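Local structure of tail spike protein (Acinetobacter phage vB_AbaP_AS12, 6EU4) at residues W286-M291 / F315-S320; Y339-E344 / C374-S379. The protein probably recognises, and may depolymerise, the capsular polysaccharide of Acinetobacter baumannii as the trimeric host-binding spike of a phage tail. All coordinates share one frame; numbering follows the deposited sequence.

Contacts 1 and 2 are two steps along one parallel face of the tailspike's beta-helix, each pairing a strand and the turn after it with the equivalent piece one coil further on. Their centres lie about 10 Å apart, and they meet where 315-320 of contact 1 runs beside 339-344 of contact 2: I317 N is 2.8 Å from Y339 O and Y319 N is 2.8 Å from E341 O, both probable hydrogen bonds. Contact 1 closes before contact 2 opens in the chain. A serine recurs at the corner, S320 in contact 1 and S379 in contact 2.

Contact 1. Residues W286-M291 / F315-S320; sequences WDLNKM and FKIVYS
Two successive coils of the right-handed parallel beta-helix meet here, strand 286-289 lying beside strand 315-318, parallel, with axes 4.8 Å apart, and both segments then turn the same corner. The backbone supplies four bonds: K316 N to W286 O, L288 N to K316 O, V318 N to L288 O and K290 N to V318 O. On the inward face W286 and F315 lie side by side and point the same way; CD1 of the indole comes 3.6 Å from CE1 of F315, and the five-membered ring and the phenyl plane are 34° apart, an oblique pairing. F255 stacks on W286 and F337 meets F315 edge-to-face, which carries the aromatic column into the coils on either side. L288 CD1 sits a looser 4.2 Å from CG1 of I317. The other face is mostly polar, with V318 among D287, K316 and N289. K316 stretches fully out beside D287, yet its NZ stays 4.8 Å from OD1, and a water joins NZ to D287 OD2 instead; R253 forms a salt bridge to that same OD2. N289 leans across V318, while its ND2 bonds to G258 O. At the corner K290 CD packs alongside CB of Y319. S320 OG closes the contact: anti to its own carbonyl carbon (chi1 -57°), it donates to V318 O from above the carbonyl plane and accepts from M291 N at 2.9 Å.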
loop_
_atom_site.group_PDB
_atom_site.type_symbol
_atom_site.label_atom_id
_atom_site.label_comp_id
_atom_site.label_asym_id
_atom_site.label_seq_id
_atom_site.Cartn_x
_atom_site.Cartn_y
_atom_site.Cartn_z
ATOM N N TRP A 286 -8.721 17.789 4.851
ATOM C CA TRP A 286 -7.369 17.632 5.357
ATOM C C TRP A 286 -6.527 18.771 4.823
ATOM O O TRP A 286 -6.503 19.012 3.610
ATOM C CB TRP A 286 -6.770 16.311 4.890
ATOM C CG TRP A 286 -7.465 15.099 5.336
ATOM C CD1 TRP A 286 -8.637 14.589 4.856
ATOM C CD2 TRP A 286 -7.017 14.191 6.354
ATOM N NE1 TRP A 286 -8.947 13.421 5.514
ATOM C CE2 TRP A 286 -7.966 13.158 6.437
ATOM C CE3 TRP A 286 -5.902 14.160 7.199
ATOM C CZ2 TRP A 286 -7.850 12.103 7.342
ATOM C CZ3 TRP A 286 -5.782 13.106 8.096
ATOM C CH2 TRP A 286 -6.756 12.090 8.154
ATOM N N ASP A 287 -5.876 19.493 5.720
ATOM C CA ASP A 287 -4.991 20.598 5.374
ATOM C C ASP A 287 -3.606 20.172 5.858
ATOM O O ASP A 287 -3.313 20.266 7.051
ATOM C CB ASP A 287 -5.472 21.899 6.027
ATOM C CG ASP A 287 -4.638 23.108 5.637
ATOM O OD1 ASP A 287 -3.504 22.928 5.122
ATOM O OD2 ASP A 287 -5.117 24.252 5.856
ATOM N N LEU A 288 -2.784 19.650 4.945
ATOM C CA LEU A 288 -1.510 19.023 5.271
ATOM C C LEU A 288 -0.366 19.850 4.711
ATOM O O LEU A 288 -0.366 20.216 3.524
ATOM C CB LEU A 288 -1.437 17.607 4.702
ATOM C CG LEU A 288 -2.603 16.693 5.065
ATOM C CD1 LEU A 288 -2.349 15.333 4.460
ATOM C CD2 LEU A 288 -2.792 16.574 6.579
ATOM N N ASN A 289 0.588 20.164 5.571
ATOM C CA ASN A 289 1.758 20.940 5.204
ATOM C C ASN A 289 2.995 20.277 5.796
ATOM O O ASN A 289 3.021 19.964 6.992
ATOM C CB ASN A 289 1.607 22.381 5.705
ATOM C CG ASN A 289 2.811 23.232 5.383
ATOM O OD1 ASN A 289 3.322 23.222 4.250
ATOM N ND2 ASN A 289 3.290 23.974 6.384
ATOM N N LYS A 290 3.995 20.032 4.953
ATOM C CA LYS A 290 5.253 19.401 5.365
ATOM C C LYS A 290 5.003 18.060 6.046
ATOM O O LYS A 290 5.645 17.710 7.039
ATOM C CB LYS A 290 6.066 20.334 6.260
ATOM C CG LYS A 290 6.540 21.613 5.562
ATOM C CD LYS A 290 7.701 21.363 4.590
ATOM C CE LYS A 290 8.280 22.681 4.037
ATOM N NZ LYS A 290 9.553 22.476 3.275
HETATM N N MSE A 291 4.105 17.275 5.463
HETATM C CA MSE A 291 3.770 15.972 5.983
HETATM C C MSE A 291 4.556 14.896 5.238
HETATM O O MSE A 291 4.121 14.403 4.185
HETATM C CB MSE A 291 2.251 15.738 5.872
HETATM C CG MSE A 291 1.489 16.381 7.050
HETATM SE SE MSE A 291 1.632 15.309 8.703
HETATM C CE MSE A 291 -0.003 14.315 8.605
ATOM N N PHE A 315 -8.651 17.527 -0.042
ATOM C CA PHE A 315 -7.269 17.421 0.418
ATOM C C PHE A 315 -6.451 18.589 -0.100
ATOM O O PHE A 315 -6.344 18.795 -1.320
ATOM C CB PHE A 315 -6.608 16.133 -0.089
ATOM C CG PHE A 315 -7.408 14.875 0.145
ATOM C CD1 PHE A 315 -7.450 14.288 1.404
ATOM C CD2 PHE A 315 -8.038 14.220 -0.912
ATOM C CE1 PHE A 315 -8.162 13.116 1.609
ATOM C CE2 PHE A 315 -8.763 13.059 -0.710
ATOM C CZ PHE A 315 -8.818 12.498 0.548
ATOM N N LYS A 316 -5.830 19.312 0.811
ATOM C CA LYS A 316 -4.814 20.302 0.489
ATOM C C LYS A 316 -3.497 19.737 1.011
ATOM O O LYS A 316 -3.340 19.544 2.224
ATOM C CB LYS A 316 -5.125 21.652 1.118
ATOM C CG LYS A 316 -4.015 22.665 0.874
ATOM C CD LYS A 316 -4.329 24.026 1.501
ATOM C CE LYS A 316 -3.250 25.017 1.226
ATOM N NZ LYS A 316 -3.597 26.357 1.830
ATOM N N ILE A 317 -2.570 19.443 0.097
ATOM C CA ILE A 317 -1.336 18.724 0.435
ATOM C C ILE A 317 -0.160 19.507 -0.124
ATOM O O ILE A 317 0.041 19.566 -1.346
ATOM C CB ILE A 317 -1.358 17.279 -0.083
ATOM C CG1 ILE A 317 -2.624 16.585 0.446
ATOM C CG2 ILE A 317 -0.105 16.545 0.374
ATOM C CD1 ILE A 317 -2.729 15.099 0.141
ATOM N N VAL A 318 0.617 20.105 0.771
ATOM C CA VAL A 318 1.675 21.036 0.422
ATOM C C VAL A 318 2.996 20.522 0.990
ATOM O O VAL A 318 3.089 20.208 2.183
ATOM C CB VAL A 318 1.343 22.448 0.940
ATOM C CG1 VAL A 318 2.479 23.395 0.688
ATOM C CG2 VAL A 318 0.050 22.951 0.267
ATOM N N TYR A 319 4.008 20.446 0.131
ATOM C CA TYR A 319 5.358 19.983 0.484
ATOM C C TYR A 319 5.327 18.734 1.376
ATOM O O TYR A 319 6.021 18.638 2.392
ATOM C CB TYR A 319 6.157 21.105 1.134
ATOM C CG TYR A 319 6.407 22.251 0.178
ATOM C CD1 TYR A 319 7.089 22.050 -1.016
ATOM C CD2 TYR A 319 5.988 23.536 0.484
ATOM C CE1 TYR A 319 7.312 23.102 -1.903
ATOM C CE2 TYR A 319 6.216 24.588 -0.381
ATOM C CZ TYR A 319 6.870 24.362 -1.578
ATOM O OH TYR A 319 7.104 25.416 -2.444
ATOM N N SER A 320 4.580 17.725 0.921
ATOM C CA SER A 320 4.327 16.507 1.671
ATOM C C SER A 320 4.530 15.306 0.763
ATOM O O SER A 320 4.563 15.439 -0.462
ATOM C CB SER A 320 2.893 16.471 2.223
ATOM O OG SER A 320 2.629 17.594 3.044
HETATM O O HOH W 1 -4.094 26.262 4.608
#

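Contact 2. Residues Y339-E344 / C374-S379; sequences YAEGSE and CVVSNS
Y339 and C374 open this parallel pairing of neighbouring beta-helix coils, the thiol SG lying 3.8 Å from CD1 of the tyrosine and oblique to its ring. The tight part runs from there to the corner. A340 N bonds to C374 O and V376 N to A340 O, both almost straight, and G342 N reaches V376 O at 3.2 Å. V376 O also takes the S379 hydroxyl, whose OG in turn receives S343 N at 3.0 Å and 178°. With CG1 of V376 anti to the carbonyl carbon (chi1 -52°), CG2 falls between the backbone N and the carbonyl carbon; the valine crosses the tyrosine side chain at about a right angle, CG2 3.8 Å from Y339 OH. That hydroxyl donates 2.7 Å to E341 OE1, met from above the carboxylate plane, which ties the phenol to E341 on the face that also carries V376. The solvent side is looser: E341 and S377 are partly exposed, and a water donates to E341 OE2. A340 and V375 face the other way, both touching V381 of strand 380-384. Segment 315-320 flanks 339-344 on the side away from 374-379, and beyond the corner E344 OE2 bonds to G386 N of the second subunit.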
loop_
_atom_site.group_PDB
_atom_site.type_symbol
_atom_site.label_atom_id
_atom_site.label_comp_id
_atom_site.label_asym_id
_atom_site.label_seq_id
_atom_site.Cartn_x
_atom_site.Cartn_y
_atom_site.Cartn_z
ATOM N N TYR A 339 -5.636 19.361 -4.034
ATOM C CA TYR A 339 -4.663 20.396 -4.343
ATOM C C TYR A 339 -3.301 19.902 -3.861
ATOM O O TYR A 339 -3.114 19.682 -2.664
ATOM C CB TYR A 339 -5.027 21.716 -3.665
ATOM C CG TYR A 339 -3.995 22.780 -3.911
ATOM C CD1 TYR A 339 -4.052 23.563 -5.047
ATOM C CD2 TYR A 339 -2.947 22.990 -3.016
ATOM C CE1 TYR A 339 -3.091 24.550 -5.297
ATOM C CE2 TYR A 339 -1.992 23.971 -3.250
ATOM C CZ TYR A 339 -2.064 24.734 -4.400
ATOM O OH TYR A 339 -1.115 25.704 -4.658
ATOM N N ALA A 340 -2.357 19.734 -4.787
ATOM C CA ALA A 340 -1.020 19.228 -4.479
ATOM C C ALA A 340 -0.006 20.245 -4.972
ATOM O O ALA A 340 0.031 20.563 -6.168
ATOM C CB ALA A 340 -0.757 17.873 -5.135
ATOM N N GLU A 341 0.822 20.735 -4.049
ATOM C CA GLU A 341 1.847 21.729 -4.334
ATOM C C GLU A 341 3.148 21.216 -3.728
ATOM O O GLU A 341 3.231 21.021 -2.513
ATOM C CB GLU A 341 1.466 23.099 -3.750
ATOM C CG GLU A 341 2.528 24.161 -3.949
ATOM C CD GLU A 341 2.170 25.503 -3.343
ATOM O OE1 GLU A 341 0.996 25.724 -2.960
ATOM O OE2 GLU A 341 3.097 26.335 -3.237
ATOM N N GLY A 342 4.135 20.950 -4.572
ATOM C CA GLY A 342 5.379 20.372 -4.100
ATOM C C GLY A 342 5.233 19.053 -3.368
ATOM O O GLY A 342 6.046 18.758 -2.480
ATOM N N SER A 343 4.259 18.219 -3.757
ATOM C CA SER A 343 3.939 17.021 -2.997
ATOM C C SER A 343 3.908 15.794 -3.884
ATOM O O SER A 343 3.584 15.875 -5.069
ATOM C CB SER A 343 2.580 17.158 -2.302
ATOM O OG SER A 343 2.647 18.142 -1.302
ATOM N N GLU A 344 4.212 14.645 -3.274
ATOM C CA GLU A 344 4.072 13.333 -3.899
ATOM C C GLU A 344 2.880 12.637 -3.258
ATOM O O GLU A 344 2.868 12.433 -2.039
ATOM C CB GLU A 344 5.342 12.492 -3.720
ATOM C CG GLU A 344 5.162 11.051 -4.264
ATOM C CD GLU A 344 6.466 10.279 -4.433
ATOM O OE1 GLU A 344 7.581 10.777 -4.105
ATOM O OE2 GLU A 344 6.366 9.135 -4.900
ATOM N N CYS A 374 -5.419 19.405 -8.949
ATOM C CA CYS A 374 -4.638 20.602 -9.237
ATOM C C CYS A 374 -3.209 20.281 -8.795
ATOM O O CYS A 374 -2.912 20.251 -7.600
ATOM C CB CYS A 374 -5.222 21.805 -8.510
ATOM S SG CYS A 374 -4.370 23.347 -8.861
ATOM N N VAL A 375 -2.332 20.020 -9.762
ATOM C CA VAL A 375 -1.048 19.355 -9.535
ATOM C C VAL A 375 0.037 20.340 -9.938
ATOM O O VAL A 375 0.353 20.471 -11.131
ATOM C CB VAL A 375 -0.948 18.049 -10.332
ATOM C CG1 VAL A 375 0.319 17.286 -9.983
ATOM C CG2 VAL A 375 -2.157 17.163 -10.075
ATOM N N VAL A 376 0.629 21.038 -8.956
ATOM C CA VAL A 376 1.466 22.192 -9.231
ATOM C C VAL A 376 2.800 22.123 -8.477
ATOM O O VAL A 376 2.947 21.422 -7.475
ATOM C CB VAL A 376 0.720 23.508 -8.894
ATOM C CG1 VAL A 376 -0.638 23.532 -9.574
ATOM C CG2 VAL A 376 0.579 23.705 -7.352
ATOM N N SER A 377 3.780 22.870 -8.996
ATOM C CA SER A 377 5.072 23.105 -8.332
ATOM C C SER A 377 5.790 21.797 -7.974
ATOM O O SER A 377 5.999 21.459 -6.802
ATOM C CB SER A 377 4.870 23.958 -7.076
ATOM O OG SER A 377 4.352 25.228 -7.413
ATOM N N ASN A 378 6.198 21.069 -9.010
ATOM C CA ASN A 378 7.014 19.866 -8.839
ATOM C C ASN A 378 6.309 18.799 -7.999
ATOM O O ASN A 378 6.943 18.040 -7.255
ATOM C CB ASN A 378 8.370 20.206 -8.234
ATOM C CG ASN A 378 9.235 20.974 -9.197
ATOM O OD1 ASN A 378 9.464 20.528 -10.325
ATOM N ND2 ASN A 378 9.688 22.149 -8.781
ATOM N N SER A 379 5.005 18.688 -8.167
ATOM C CA SER A 379 4.262 17.605 -7.543
ATOM C C SER A 379 4.323 16.341 -8.396
ATOM O O SER A 379 4.653 16.362 -9.584
ATOM C CB SER A 379 2.805 18.006 -7.322
ATOM O OG SER A 379 2.677 18.909 -6.245
HETATM O O HOH W 2 5.158 26.437 -4.820
#